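Local structure of beta-lactamase (Sebaldella termitidis, 6N1N) at residues E65-D69 with E70-M74; K112-K115 with Y116-Y119; L154-L157 with Y158-K161; F234-Q237 with L238-A242. The protein probably hydrolyses beta-lactam antibiotics to substituted beta-amino acids, as a class D serine beta-lactamase. One frame throughout, in Å; residues are numbered along the deposited sequence.

Contact 1 (E65-D69 with E70-M74)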
loop_
_atom_site.group_PDB
_atom_site.type_symbol
_atom_site.label_atom_id
_atom_site.label_comp_id
_atom_site.label_asym_id
_atom_site.label_seq_id
_atom_site.Cartn_x
_atom_site.Cartn_y
_atom_site.Cartn_z
ATOM N N GLU A 65 14.244 -3.608 -14.790
ATOM C CA GLU A 65 14.624 -2.660 -15.836
ATOM C C GLU A 65 13.478 -2.335 -16.791
ATOM O O GLU A 65 13.707 -1.918 -17.928
ATOM C CB GLU A 65 15.846 -3.172 -16.604
ATOM C CG GLU A 65 17.027 -3.333 -15.675
ATOM C CD GLU A 65 18.241 -3.930 -16.347
ATOM O OE1 GLU A 65 18.606 -3.451 -17.431
ATOM O OE2 GLU A 65 18.808 -4.895 -15.795
ATOM N N VAL A 66 12.234 -2.462 -16.319
ATOM C CA VAL A 66 11.097 -1.981 -17.096
ATOM C C VAL A 66 11.292 -0.514 -17.442
ATOM O O VAL A 66 11.026 -0.084 -18.579
ATOM C CB VAL A 66 9.789 -2.212 -16.318
ATOM C CG1 VAL A 66 8.594 -1.566 -17.022
ATOM C CG2 VAL A 66 9.550 -3.693 -16.154
ATOM N N VAL A 67 11.719 0.280 -16.464
ATOM C CA VAL A 67 12.187 1.645 -16.668
ATOM C C VAL A 67 13.568 1.726 -16.040
ATOM O O VAL A 67 13.899 0.952 -15.132
ATOM C CB VAL A 67 11.250 2.721 -16.081
ATOM C CG1 VAL A 67 9.973 2.807 -16.889
ATOM C CG2 VAL A 67 10.915 2.431 -14.627
ATOM N N LYS A 68 14.384 2.655 -16.537
ATOM C CA LYS A 68 15.752 2.782 -16.051
ATOM C C LYS A 68 15.792 3.467 -14.695
ATOM O O LYS A 68 16.618 3.117 -13.841
ATOM C CB LYS A 68 16.604 3.552 -17.065
ATOM C CG LYS A 68 18.056 3.729 -16.653
ATOM C CD LYS A 68 18.918 4.180 -17.826
ATOM C CE LYS A 68 20.369 4.351 -17.414
ATOM N NZ LYS A 68 20.529 5.428 -16.402
ATOM N N ASP A 69 14.907 4.430 -14.484
ATOM C CA ASP A 69 14.824 5.167 -13.234
ATOM C C ASP A 69 13.418 5.747 -13.177
ATOM O O ASP A 69 12.568 5.419 -14.012
ATOM C CB ASP A 69 15.920 6.233 -13.132
ATOM C CG ASP A 69 15.935 7.181 -14.312
ATOM O OD1 ASP A 69 14.846 7.639 -14.712
ATOM O OD2 ASP A 69 17.046 7.502 -14.820
ATOM N N GLU A 70 13.188 6.645 -12.218
ATOM C CA GLU A 70 11.849 7.162 -11.965
ATOM C C GLU A 70 11.525 8.373 -12.817
ATOM O O GLU A 70 10.436 8.946 -12.672
ATOM C CB GLU A 70 11.677 7.518 -10.486
ATOM C CG GLU A 70 12.243 8.864 -10.014
ATOM C CD GLU A 70 13.729 8.827 -9.700
ATOM O OE1 GLU A 70 14.441 7.913 -10.190
ATOM O OE2 GLU A 70 14.180 9.730 -8.957
ATOM N N ASN A 71 12.454 8.779 -13.678
ATOM C CA ASN A 71 12.244 9.922 -14.553
ATOM C C ASN A 71 11.950 9.509 -15.989
ATOM O O ASN A 71 11.534 10.354 -16.797
ATOM C CB ASN A 71 13.487 10.848 -14.501
ATOM C CG ASN A 71 13.755 11.411 -13.110
ATOM O OD1 ASN A 71 14.875 11.331 -12.595
ATOM N ND2 ASN A 71 12.749 12.000 -12.510
ATOM N N GLU A 72 12.100 8.231 -16.320
ATOM C CA GLU A 72 11.920 7.769 -17.691
ATOM C C GLU A 72 10.440 7.629 -17.991
ATOM O O GLU A 72 9.749 6.811 -17.374
ATOM C CB GLU A 72 12.630 6.440 -17.895
ATOM C CG GLU A 72 12.375 5.797 -19.270
ATOM C CD GLU A 72 12.928 4.379 -19.359
ATOM O OE1 GLU A 72 14.021 4.131 -18.827
ATOM O OE2 GLU A 72 12.260 3.504 -19.948
ATOM N N ALA A 73 9.950 8.401 -18.954
ATOM C CA ALA A 73 8.525 8.352 -19.248
ATOM C C ALA A 73 8.178 7.108 -20.048
ATOM O O ALA A 73 8.973 6.593 -20.834
ATOM C CB ALA A 73 8.069 9.591 -20.007
HETATM N N MSE A 74 6.990 6.607 -19.791
HETATM C CA MSE A 74 6.347 5.600 -20.612
HETATM C C MSE A 74 5.343 6.317 -21.520
HETATM O O MSE A 74 4.724 7.292 -21.105
HETATM C CB MSE A 74 5.680 4.579 -19.710
HETATM C CG MSE A 74 5.778 3.199 -20.184
HETATM SE SE MSE A 74 4.614 2.158 -19.040
HETATM C CE MSE A 74 5.992 1.492 -17.829
HETATM O O HOH W 1 9.965 5.886 -14.835
HETATM O O HOH W 2 17.083 10.277 -14.222
#

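Contact 2 (K112-K115 with Y116-Y119)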
loop_
_atom_site.group_PDB
_atom_site.type_symbol
_atom_site.label_atom_id
_atom_site.label_comp_id
_atom_site.label_asym_id
_atom_site.label_seq_id
_atom_site.Cartn_x
_atom_site.Cartn_y
_atom_site.Cartn_z
ATOM N N LYS A 112 7.256 -11.548 -17.302
ATOM C CA LYS A 112 6.578 -12.841 -17.345
ATOM C C LYS A 112 5.909 -13.192 -16.018
ATOM O O LYS A 112 6.377 -12.824 -14.934
ATOM C CB LYS A 112 7.578 -13.952 -17.681
ATOM C CG LYS A 112 8.247 -13.825 -19.035
ATOM C CD LYS A 112 7.283 -14.100 -20.148
ATOM C CE LYS A 112 8.017 -14.274 -21.473
ATOM N NZ LYS A 112 7.090 -14.564 -22.607
ATOM N N SER A 113 4.826 -13.967 -16.105
ATOM C CA SER A 113 4.126 -14.410 -14.895
ATOM C C SER A 113 5.055 -15.135 -13.909
ATOM O O SER A 113 4.960 -14.938 -12.694
ATOM C CB SER A 113 2.941 -15.292 -15.296
ATOM O OG SER A 113 2.602 -16.205 -14.276
ATOM N N GLU A 114 5.923 -16.024 -14.398
ATOM C CA GLU A 114 6.796 -16.739 -13.460
ATOM C C GLU A 114 7.759 -15.784 -12.747
ATOM O O GLU A 114 8.111 -16.000 -11.578
ATOM C CB GLU A 114 7.560 -17.833 -14.193
ATOM C CG GLU A 114 8.416 -18.701 -13.281
ATOM C CD GLU A 114 7.651 -19.237 -12.083
ATOM O OE1 GLU A 114 6.515 -19.735 -12.269
ATOM O OE2 GLU A 114 8.188 -19.143 -10.953
ATOM N N LYS A 115 8.199 -14.722 -13.425
ATOM C CA LYS A 115 9.045 -13.735 -12.765
ATOM C C LYS A 115 8.291 -13.023 -11.653
ATOM O O LYS A 115 8.828 -12.813 -10.556
ATOM C CB LYS A 115 9.581 -12.750 -13.813
ATOM C CG LYS A 115 10.527 -11.671 -13.305
ATOM C CD LYS A 115 11.820 -12.208 -12.710
ATOM C CE LYS A 115 12.682 -12.913 -13.693
ATOM N NZ LYS A 115 13.884 -13.475 -12.984
ATOM N N TYR A 116 7.035 -12.630 -11.908
ATOM C CA TYR A 116 6.222 -12.051 -10.850
ATOM C C TYR A 116 6.080 -13.007 -9.676
ATOM O O TYR A 116 6.206 -12.599 -8.515
ATOM C CB TYR A 116 4.839 -11.687 -11.384
ATOM C CG TYR A 116 4.687 -10.234 -11.800
ATOM C CD1 TYR A 116 4.879 -9.204 -10.897
ATOM C CD2 TYR A 116 4.284 -9.892 -13.086
ATOM C CE1 TYR A 116 4.713 -7.878 -11.257
ATOM C CE2 TYR A 116 4.111 -8.563 -13.449
ATOM C CZ TYR A 116 4.328 -7.554 -12.536
ATOM O OH TYR A 116 4.157 -6.232 -12.922
ATOM N N LYS A 117 5.835 -14.290 -9.956
ATOM C CA LYS A 117 5.711 -15.261 -8.870
ATOM C C LYS A 117 6.982 -15.334 -8.036
ATOM O O LYS A 117 6.916 -15.490 -6.811
ATOM C CB LYS A 117 5.351 -16.642 -9.416
ATOM C CG LYS A 117 3.886 -16.742 -9.842
ATOM C CD LYS A 117 3.584 -18.078 -10.499
ATOM C CE LYS A 117 2.128 -18.149 -10.930
ATOM N NZ LYS A 117 1.845 -19.356 -11.749
ATOM N N GLU A 118 8.149 -15.197 -8.678
ATOM C CA GLU A 118 9.410 -15.167 -7.940
ATOM C C GLU A 118 9.457 -14.008 -6.961
ATOM O O GLU A 118 9.860 -14.172 -5.803
ATOM C CB GLU A 118 10.590 -15.063 -8.896
ATOM C CG GLU A 118 10.876 -16.300 -9.697
ATOM C CD GLU A 118 11.987 -16.039 -10.704
ATOM O OE1 GLU A 118 12.721 -15.033 -10.531
ATOM O OE2 GLU A 118 12.115 -16.818 -11.662
ATOM N N TYR A 119 9.045 -12.812 -7.410
ATOM C CA TYR A 119 9.006 -11.657 -6.527
ATOM C C TYR A 119 7.965 -11.806 -5.427
ATOM O O TYR A 119 8.205 -11.415 -4.284
ATOM C CB TYR A 119 8.758 -10.382 -7.340
ATOM C CG TYR A 119 10.011 -9.866 -8.012
ATOM C CD1 TYR A 119 11.005 -9.236 -7.275
ATOM C CD2 TYR A 119 10.212 -10.031 -9.376
ATOM C CE1 TYR A 119 12.156 -8.761 -7.888
ATOM C CE2 TYR A 119 11.356 -9.556 -9.998
ATOM C CZ TYR A 119 12.325 -8.930 -9.248
ATOM O OH TYR A 119 13.464 -8.471 -9.873
HETATM O O HOH W 3 3.236 -18.881 -14.154
#

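Contact 3 (L154-L157 with Y158-K161)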
loop_
_atom_site.group_PDB
_atom_site.type_symbol
_atom_site.label_atom_id
_atom_site.label_comp_id
_atom_site.label_asym_id
_atom_site.label_seq_id
_atom_site.Cartn_x
_atom_site.Cartn_y
_atom_site.Cartn_z
ATOM N N LEU A 154 6.426 -4.399 4.291
ATOM C CA LEU A 154 6.950 -3.046 4.401
ATOM C C LEU A 154 8.152 -2.984 5.347
ATOM O O LEU A 154 9.071 -2.218 5.088
ATOM C CB LEU A 154 5.863 -2.091 4.864
ATOM C CG LEU A 154 4.751 -1.833 3.850
ATOM C CD1 LEU A 154 3.529 -1.260 4.513
ATOM C CD2 LEU A 154 5.237 -0.903 2.749
ATOM N N ILE A 155 8.160 -3.785 6.425
ATOM C CA ILE A 155 9.327 -3.840 7.311
ATOM C C ILE A 155 10.542 -4.357 6.553
ATOM O O ILE A 155 11.663 -3.836 6.685
ATOM C CB ILE A 155 9.029 -4.715 8.545
ATOM C CG1 ILE A 155 7.950 -4.097 9.428
ATOM C CG2 ILE A 155 10.287 -4.924 9.376
ATOM C CD1 ILE A 155 7.379 -5.046 10.449
ATOM N N ASN A 156 10.359 -5.444 5.806
ATOM C CA ASN A 156 11.440 -5.981 4.995
ATOM C C ASN A 156 11.923 -4.977 3.950
ATOM O O ASN A 156 13.107 -4.944 3.627
ATOM C CB ASN A 156 10.993 -7.288 4.334
ATOM C CG ASN A 156 11.073 -8.461 5.283
ATOM O OD1 ASN A 156 12.029 -8.584 6.041
ATOM N ND2 ASN A 156 10.066 -9.316 5.263
ATOM N N LEU A 157 11.014 -4.195 3.362
ATOM C CA LEU A 157 11.430 -3.125 2.458
ATOM C C LEU A 157 12.281 -2.093 3.191
ATOM O O LEU A 157 13.395 -1.738 2.748
ATOM C CB LEU A 157 10.173 -2.487 1.815
ATOM C CG LEU A 157 10.286 -1.501 0.655
ATOM C CD1 LEU A 157 8.896 -1.089 0.088
ATOM C CD2 LEU A 157 11.047 -0.260 1.019
ATOM N N TYR A 158 11.786 -1.617 4.338
ATOM C CA TYR A 158 12.529 -0.648 5.133
ATOM C C TYR A 158 13.910 -1.161 5.521
ATOM O O TYR A 158 14.896 -0.411 5.448
ATOM C CB TYR A 158 11.710 -0.291 6.373
ATOM C CG TYR A 158 12.440 0.638 7.319
ATOM C CD1 TYR A 158 12.573 1.983 7.028
ATOM C CD2 TYR A 158 12.995 0.162 8.487
ATOM C CE1 TYR A 158 13.253 2.846 7.882
ATOM C CE2 TYR A 158 13.663 0.995 9.344
ATOM C CZ TYR A 158 13.784 2.349 9.044
ATOM O OH TYR A 158 14.460 3.176 9.917
ATOM N N GLU A 159 14.003 -2.411 5.964
ATOM C CA GLU A 159 15.282 -3.007 6.339
ATOM C C GLU A 159 16.122 -3.393 5.134
ATOM O O GLU A 159 17.295 -3.759 5.297
ATOM C CB GLU A 159 15.034 -4.230 7.223
ATOM C CG GLU A 159 14.586 -3.842 8.630
ATOM C CD GLU A 159 14.356 -5.034 9.546
ATOM O OE1 GLU A 159 14.213 -6.163 9.026
ATOM O OE2 GLU A 159 14.331 -4.827 10.781
ATOM N N GLU A 160 15.553 -3.289 3.933
ATOM C CA GLU A 160 16.198 -3.662 2.669
ATOM C C GLU A 160 16.679 -5.113 2.677
ATOM O O GLU A 160 17.776 -5.446 2.219
ATOM C CB GLU A 160 17.324 -2.676 2.324
ATOM C CG GLU A 160 16.789 -1.251 2.359
ATOM C CD GLU A 160 17.608 -0.204 1.638
ATOM O OE1 GLU A 160 18.636 -0.526 1.005
ATOM O OE2 GLU A 160 17.190 0.959 1.739
ATOM N N LYS A 161 15.813 -6.004 3.168
ATOM C CA LYS A 161 16.124 -7.423 3.272
ATOM C C LYS A 161 15.949 -8.193 1.973
ATOM O O LYS A 161 16.529 -9.286 1.825
ATOM C CB LYS A 161 15.242 -8.070 4.342
ATOM C CG LYS A 161 15.596 -7.692 5.787
ATOM C CD LYS A 161 16.998 -8.119 6.160
ATOM C CE LYS A 161 17.063 -8.653 7.587
ATOM N NZ LYS A 161 16.715 -7.619 8.597
HETATM O O HOH W 4 12.266 -7.933 8.666
#

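Contact 4 (F234-Q237 with L238-A242). With SO4 (sulfate ion), chain C.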
loop_
_atom_site.group_PDB
_atom_site.type_symbol
_atom_site.label_atom_id
_atom_site.label_comp_id
_atom_site.label_asym_id
_atom_site.label_seq_id
_atom_site.Cartn_x
_atom_site.Cartn_y
_atom_site.Cartn_z
ATOM N N PHE A 234 -11.444 10.214 3.193
ATOM C CA PHE A 234 -11.209 10.215 4.636
ATOM C C PHE A 234 -10.110 9.254 5.069
ATOM O O PHE A 234 -9.590 9.401 6.176
ATOM C CB PHE A 234 -12.528 9.870 5.367
ATOM C CG PHE A 234 -12.445 9.883 6.871
ATOM C CD1 PHE A 234 -12.042 11.011 7.549
ATOM C CD2 PHE A 234 -12.787 8.754 7.608
ATOM C CE1 PHE A 234 -11.965 11.025 8.931
ATOM C CE2 PHE A 234 -12.711 8.757 8.994
ATOM C CZ PHE A 234 -12.321 9.890 9.657
ATOM N N ARG A 235 -9.709 8.294 4.227
ATOM C CA ARG A 235 -8.856 7.212 4.709
ATOM C C ARG A 235 -7.525 7.713 5.260
ATOM O O ARG A 235 -7.028 7.181 6.260
ATOM C CB ARG A 235 -8.614 6.182 3.603
ATOM C CG ARG A 235 -7.914 6.702 2.375
ATOM C CD ARG A 235 -8.175 5.765 1.228
ATOM N NE ARG A 235 -8.177 6.421 -0.068
ATOM C CZ ARG A 235 -8.152 5.766 -1.225
ATOM N NH1 ARG A 235 -8.095 4.439 -1.235
ATOM N NH2 ARG A 235 -8.157 6.436 -2.367
ATOM N N LYS A 236 -6.929 8.725 4.637
ATOM C CA LYS A 236 -5.649 9.214 5.150
ATOM C C LYS A 236 -5.847 9.968 6.464
ATOM O O LYS A 236 -5.105 9.750 7.433
ATOM C CB LYS A 236 -4.965 10.063 4.077
ATOM C CG LYS A 236 -3.960 11.067 4.611
ATOM C CD LYS A 236 -2.894 11.385 3.571
ATOM C CE LYS A 236 -2.248 12.733 3.832
ATOM N NZ LYS A 236 -2.047 12.964 5.287
ATOM N N GLN A 237 -6.910 10.777 6.560
ATOM C CA GLN A 237 -7.178 11.493 7.802
ATOM C C GLN A 237 -7.511 10.545 8.954
ATOM O O GLN A 237 -7.092 10.783 10.089
ATOM C CB GLN A 237 -8.315 12.500 7.597
ATOM C CG GLN A 237 -8.685 13.272 8.851
ATOM C CD GLN A 237 -7.531 14.086 9.434
ATOM O OE1 GLN A 237 -7.426 14.220 10.644
ATOM N NE2 GLN A 237 -6.676 14.646 8.569
ATOM N N LEU A 238 -8.253 9.464 8.685
ATOM C CA LEU A 238 -8.484 8.447 9.711
ATOM C C LEU A 238 -7.161 7.900 10.246
ATOM O O LEU A 238 -6.994 7.711 11.458
ATOM C CB LEU A 238 -9.322 7.308 9.116
ATOM C CG LEU A 238 -9.745 6.162 10.042
ATOM C CD1 LEU A 238 -10.925 5.407 9.419
ATOM C CD2 LEU A 238 -8.625 5.162 10.350
ATOM N N THR A 239 -6.227 7.606 9.342
ATOM C CA THR A 239 -4.912 7.121 9.742
ATOM C C THR A 239 -4.207 8.144 10.632
ATOM O O THR A 239 -3.620 7.787 11.670
ATOM C CB THR A 239 -4.109 6.800 8.476
ATOM O OG1 THR A 239 -4.877 5.905 7.650
ATOM C CG2 THR A 239 -2.797 6.139 8.796
HETATM N N MSE A 240 -4.269 9.428 10.261
HETATM C CA MSE A 240 -3.604 10.468 11.048
HETATM C C MSE A 240 -4.247 10.601 12.412
HETATM O O MSE A 240 -3.554 10.847 13.402
HETATM C CB MSE A 240 -3.639 11.829 10.339
HETATM C CG MSE A 240 -3.051 11.811 8.917
HETATM SE SE MSE A 240 -1.196 11.182 8.805
HETATM C CE MSE A 240 -0.314 12.897 9.143
HETATM N N MSE A 241 -5.572 10.451 12.468
HETATM C CA MSE A 241 -6.265 10.458 13.758
HETATM C C MSE A 241 -5.803 9.318 14.665
HETATM O O MSE A 241 -5.618 9.528 15.867
HETATM C CB MSE A 241 -7.788 10.405 13.554
HETATM C CG MSE A 241 -8.318 11.705 13.035
HETATM SE SE MSE A 241 -10.191 11.505 12.514
HETATM C CE MSE A 241 -10.719 10.424 13.984
ATOM N N ALA A 242 -5.641 8.118 14.102
ATOM C CA ALA A 242 -5.101 7.008 14.872
ATOM C C ALA A 242 -3.704 7.333 15.386
ATOM O O ALA A 242 -3.402 7.071 16.557
ATOM C CB ALA A 242 -5.078 5.736 14.030
HETATM S S SO4 C . -6.378 4.602 -5.267
HETATM O O1 SO4 C . -7.254 5.567 -5.937
HETATM O O2 SO4 C . -5.885 3.588 -6.239
HETATM O O3 SO4 C . -5.211 5.300 -4.737
HETATM O O4 SO4 C . -7.146 3.977 -4.186
#

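Contact 1 (E65-D69 with E70-M74)
Glu72 reaches back across the loop to Lys68 and lays its carboxylate against the backbone there. The chain gets there because CG stands anti to the backbone N (chi1 174°) and continues extended, which carries the head group over the peptide that joins Val67 to Lys68. Glu72 OE1 accepts the N-H of Lys68 at 2.7 Å between N and OE1, a fairly straight bond whose donor lies well above the carboxylate plane. The other oxygen, OE2, turns toward the Val67 side chain, 3.9 Å from CG1, and the two side chains pass at a slant.

Asp69 works in the reverse direction. Its CG is tucked between its own backbone N and carbonyl carbon (chi1 54°), a torsion that turns OD1 toward the residues ahead. OD1 takes the N-H of Asn71 at 2.8 Å from N to OD1, on the anti side, 28° out of the carboxylate plane. The residue two positions on is thus held by a side chain, as in an Asx turn. One water donates to both Asp69 O and Glu72 O, linking two carbonyls three residues apart. Further along, the contact is apolar: Met74, a selenomethionine, brings CE to 4.1 Å from Val66 CG1.

The loop follows helix 56-63, whose end is closed by a Schellman motif at Glu65. Val66 and Val67 pack back on that helix through Phe61 and Leu62, Met74 rests on Phe103 and Lys106 of helix 101-108, and Glu70 forms a salt bridge with Arg93 of helix 92-98 while its side chain also touches helix 166-175.

Contact 2 (K112-K115 with Y116-Y119)
The first two turns of helix 113-122 bring Lys115 and Glu118 together on one flank, with Lys112 in the N-cap position. Lys115 NZ meets Glu118 OE1 at 3.1 Å in a salt bridge between residues three apart, approaching on the syn side of the carboxylate but 27° out of its plane. The lysine is bent at two successive torsions (chi2 62°, chi3 64°), and this curls the amine forward, toward the C-terminal side, to the acid. On the way its CD runs 3.8 Å from Tyr119 CE2; the aliphatic part thus touches the tyrosine ring as well as the glutamate.

The backbone carries regular helical bonds: Tyr116 N gives its hydrogen to Lys112 O at 3.1 Å, and Lys117, Glu118 and Tyr119 follow in the same pattern to Ser113, Glu114 and Lys115. Ser113 and Lys117 share a water, which lies 2.8 Å from Ser113 OG and accepts from Lys117 NZ. Glu114 crosses Lys117 at about a right angle, its OE1 3.8 Å from CD of the lysine.

Tyr116 and Tyr119 turn inward to helix 56-63: the hydroxyl of Tyr116 is hydrogen-bonded to Asn57, that of Tyr119 to Glu64 just after it, and the Tyr116 ring meets Phe137 edge to face.

The helix is therefore amphipathic, one side anchored by tyrosines and the other lined with charged residues. Glu114, in the first turn, would be expected to suit the positive end of the helix dipole. Its OE2 is 4.6 Å from Glu118 OE2, and Lys115 probably offsets part of the Glu118 charge.

Contact 3 (L154-L157 with Y158-K161)
Asn156 O and Leu157 O close the end of helix 147-159 through backbone bonds from Lys161 and Glu160. Lys161 N reaches Asn156 O at 2.9 Å, in the carbonyl plane, whereas Glu160 N meets Leu157 O, also at 2.9 Å, from well above the plane of that carbonyl. Before them, Tyr158 N to Leu154 O and Glu159 N to Ile155 O are ordinary helical bonds.

Polar side chains gather beside this end. Lys161, bent along its whole chain, curls back so that NZ forms a salt bridge with Glu159 OE1 at 2.9 Å, coming from above the carboxylate plane. Glu159 OE2 is held by Tyr30, which leaves the acid gripped through both oxygens. A water lies 2.7 Å from both Asn156 OD1 and Glu159 OE1.

Van der Waals contact is slight: Ile155 and Glu159 run side by side, with the methyl CG2 of Ile155 4.1 Å from the carboxylate carbon CD of Glu159. Tyr158 swings away to meet Tyr206 and Tyr30 edge to face.

Positive phi at Glu160 (56°), together with the two bonds back into the last turn, makes this a Schellman motif, which ends the helix and turns the chain toward helix 166-175.

Contact 4 (F234-Q237 with L238-A242)
Phe234 and Leu238 form the tight part of this contact, one turn apart on helix 228-245. Leu238 CB sits over one face of the phenyl ring, 4.1 Å from its centroid and displaced toward the rim, a CH-pi contact. Met241, a selenomethionine, comes instead to the ring edge, its SE 3.9 Å from Phe234 CZ in a Met-aromatic contact. With CG anti to the backbone N (chi1 -178°), the ring is laid along the helix, where both residues can reach it.

Thr239 adds polar closeness on another side: its OG1 and its N both donate to Arg235 O, at 2.9 and 3.2 Å, from opposite faces of the carbonyl plane.

Two longer polar chains pack more loosely. Lys236 runs beside Met240, with Lys236 NZ 3.9 Å from Met240 CG, and its amine is paired with Glu179. Gln237 brings OE1 to 3.6 Å from Met241 CG, and that oxygen also accepts from Arg244.

Arg235 extends away from the helix. Its NH1 and NH2 both donate to O4 of a sulfate, probably from the crystallisation liquor, NH1 at 3.1 Å. Ser51, the predicted acyl-ester nucleophile, and Thr190 also bind the ion, which places the guanidinium at the nucleophile's pocket, about 7 Å from the Ser51 side chain.

Leu238 and Met241 pack on helix 11-18, while Thr239 faces strands 198-209 and 212-222, and Arg235 and Met240 touch strand 184-195. The helix thus lies against the central sheet, with helix 11-18 beside it.

The four contacts come in series along the chain. Contacts 1, 2 and 3 belong to the helical part of the fold, their centres 20 to 22 Å apart and none touching another. Contact 1 is the loop leaving helix 56-63, and contact 2 opens helix 113-122, which packs on that same helix; their nearest atoms are about 7 Å apart. Contact 3 ends helix 147-159, the next helix in the chain. Contact 4, on helix 228-245 beside the sheet, lies across the chain's centre from contacts 1 and 2, about 32 and 34 Å away between centres. Side chains of contacts 3 and 4, whose centres are 24 Å apart, both touch strand 212-222. Contact 4 alone comes close to the predicted nucleophile, through a sulfate bound by both.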